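Local coordinates for protein pyruvate kinase (Toxoplasma gondii, PDB 3GG8) that catalyses the last step of glycolysis, transferring the phosphoryl group of phosphoenolpyruvate to ADP to give pyruvate and ATP, at residues Y380-C384 with R399-E403. Sequence-based numbering, arbitrary orientation.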
ATOM      1  N   TYR C 380     -12.792   4.437   2.523  1.00 41.65           N
ATOM      2  CA  TYR C 380     -12.972   2.991   2.474  1.00 41.42           C
ATOM      3  C   TYR C 380     -11.716   2.228   2.928  1.00 41.25           C
ATOM      4  O   TYR C 380     -11.813   1.293   3.727  1.00 41.12           O
ATOM      5  CB  TYR C 380     -13.405   2.525   1.078  1.00 41.29           C
ATOM      6  CG  TYR C 380     -13.423   1.022   0.975  1.00 41.39           C
ATOM      7  CD1 TYR C 380     -14.486   0.286   1.496  1.00 41.89           C
ATOM      8  CD2 TYR C 380     -12.359   0.327   0.400  1.00 41.32           C
ATOM      9  CE1 TYR C 380     -14.498  -1.101   1.428  1.00 41.26           C
ATOM     10  CE2 TYR C 380     -12.365  -1.056   0.330  1.00 41.09           C
ATOM     11  CZ  TYR C 380     -13.440  -1.758   0.848  1.00 41.09           C
ATOM     12  OH  TYR C 380     -13.461  -3.123   0.783  1.00 41.60           O
ATOM     13  N   ARG C 381     -10.553   2.627   2.412  1.00 41.09           N
ATOM     14  CA  ARG C 381      -9.284   1.987   2.768  1.00 41.05           C
ATOM     15  C   ARG C 381      -8.835   2.327   4.194  1.00 40.88           C
ATOM     16  O   ARG C 381      -8.103   1.552   4.814  1.00 40.95           O
ATOM     17  CB  ARG C 381      -8.189   2.326   1.748  1.00 41.06           C
ATOM     18  N   ALA C 382      -9.278   3.477   4.704  1.00 40.79           N
ATOM     19  CA  ALA C 382      -9.038   3.871   6.100  1.00 40.68           C
ATOM     20  C   ALA C 382      -9.800   2.982   7.084  1.00 40.66           C
ATOM     21  O   ALA C 382      -9.300   2.684   8.171  1.00 40.63           O
ATOM     22  CB  ALA C 382      -9.403   5.330   6.319  1.00 40.53           C
ATOM     23  N   MET C 383     -11.006   2.567   6.693  1.00 40.61           N
ATOM     24  CA  MET C 383     -11.818   1.629   7.474  1.00 40.45           C
ATOM     25  C   MET C 383     -11.297   0.185   7.402  1.00 40.29           C
ATOM     26  O   MET C 383     -11.481  -0.592   8.341  1.00 40.27           O
ATOM     27  CB  MET C 383     -13.276   1.684   7.013  1.00 40.58           C
ATOM     28  CG  MET C 383     -14.288   1.215   8.056  1.00 40.86           C
ATOM     29  SD  MET C 383     -14.320   2.199   9.570  1.00 41.95           S
ATOM     30  CE  MET C 383     -14.789   3.830   8.974  1.00 39.30           C
ATOM     31  N   CYS C 384     -10.660  -0.166   6.286  1.00 40.08           N
ATOM     32  CA  CYS C 384     -10.066  -1.494   6.108  1.00 39.93           C
ATOM     33  C   CYS C 384      -8.804  -1.679   6.956  1.00 39.92           C
ATOM     34  O   CYS C 384      -8.509  -2.789   7.410  1.00 39.90           O
ATOM     35  CB  CYS C 384      -9.756  -1.755   4.631  1.00 39.97           C
ATOM     36  SG  CYS C 384     -11.207  -2.115   3.620  1.00 39.33           S
ATOM     37  N   ARG C 399     -18.248  -5.138   2.900  1.00 34.38           N
ATOM     38  CA  ARG C 399     -17.008  -4.677   2.318  1.00 34.98           C
ATOM     39  C   ARG C 399     -16.827  -5.067   0.830  1.00 35.03           C
ATOM     40  O   ARG C 399     -16.420  -4.239   0.011  1.00 35.13           O
ATOM     41  CB  ARG C 399     -15.870  -5.228   3.173  1.00 35.10           C
ATOM     42  CG  ARG C 399     -14.495  -4.790   2.783  1.00 36.97           C
ATOM     43  CD  ARG C 399     -13.449  -5.382   3.720  1.00 39.57           C
ATOM     44  NE  ARG C 399     -13.490  -4.793   5.065  1.00 40.38           N
ATOM     45  CZ  ARG C 399     -12.605  -5.052   6.032  1.00 41.15           C
ATOM     46  NH1 ARG C 399     -12.715  -4.464   7.219  1.00 41.84           N
ATOM     47  NH2 ARG C 399     -11.609  -5.903   5.820  1.00 39.30           N
ATOM     48  N   ALA C 400     -17.112  -6.321   0.481  1.00 35.13           N
ATOM     49  CA  ALA C 400     -17.004  -6.767  -0.913  1.00 34.98           C
ATOM     50  C   ALA C 400     -17.993  -6.007  -1.804  1.00 35.02           C
ATOM     51  O   ALA C 400     -17.679  -5.672  -2.955  1.00 34.92           O
ATOM     52  CB  ALA C 400     -17.237  -8.268  -1.018  1.00 35.00           C
ATOM     53  N   ALA C 401     -19.175  -5.743  -1.248  1.00 34.49           N
ATOM     54  CA  ALA C 401     -20.247  -5.009  -1.918  1.00 34.77           C
ATOM     55  C   ALA C 401     -19.825  -3.589  -2.311  1.00 34.74           C
ATOM     56  O   ALA C 401     -19.981  -3.186  -3.459  1.00 34.52           O
ATOM     57  CB  ALA C 401     -21.463  -4.976  -1.038  1.00 34.57           C
ATOM     58  N   VAL C 402     -19.267  -2.851  -1.352  1.00 34.95           N
ATOM     59  CA  VAL C 402     -18.746  -1.504  -1.585  1.00 34.34           C
ATOM     60  C   VAL C 402     -17.651  -1.510  -2.679  1.00 34.79           C
ATOM     61  O   VAL C 402     -17.729  -0.748  -3.651  1.00 34.26           O
ATOM     62  CB  VAL C 402     -18.240  -0.892  -0.259  1.00 34.54           C
ATOM     63  CG1 VAL C 402     -17.639   0.490  -0.482  1.00 33.73           C
ATOM     64  CG2 VAL C 402     -19.375  -0.845   0.771  1.00 32.97           C
ATOM     65  N   GLU C 403     -16.662  -2.390  -2.519  1.00 34.95           N
ATOM     66  CA  GLU C 403     -15.625  -2.648  -3.521  1.00 35.57           C
ATOM     67  C   GLU C 403     -16.164  -2.962  -4.906  1.00 34.65           C
ATOM     68  O   GLU C 403     -15.694  -2.412  -5.897  1.00 34.65           O
ATOM     69  CB  GLU C 403     -14.764  -3.840  -3.103  1.00 35.73           C
ATOM     70  CG  GLU C 403     -13.703  -3.557  -2.076  1.00 37.26           C
ATOM     71  CD  GLU C 403     -12.893  -4.802  -1.701  1.00 38.08           C
ATOM     72  OE1 GLU C 403     -13.024  -5.848  -2.389  1.00 40.66           O
ATOM     73  OE2 GLU C 403     -12.114  -4.727  -0.716  1.00 42.19           O
TER
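Helix 376-384 packs nearly antiparallel on helix 393-407, most of which falls in the pyruvate kinase alpha/beta domain; they meet through Y380 on V402 and E403, and C384 on R399. The short helical segments run at 156° with axes 12.0 Å apart, a wide gap into which the long Y380 side chain reaches. Its CG lies anti to the backbone N (chi1 173°), which carries the ring across to the second helix. There CD1 packs at 3.7 Å against CG1 of the branched, apolar V402, which suits the ring's hydrocarbon part. The phenol OH donates a hydrogen bond to OE2 of E403, 2.6 Å away and in the ring plane, although the hydroxyl's position is somewhat uncertain; ring and carboxylate planes stand 78° apart. Helix 393-407 also lies at a subunit interface, where A400 packs on T404 of a second subunit and the E403 carboxylate approaches E403 of that subunit. Compact C384 fits between two flat groups: SG sits 3.5 Å above the Y380 ring plane and, towards the rim, over one face of the R399 guanidinium, 3.8 Å from NE. A bend at chi3 turns that arginine's end along helix 376-384, and NH1 hydrogen-bonds the hydroxyl of Y429, from a loop outside both helices.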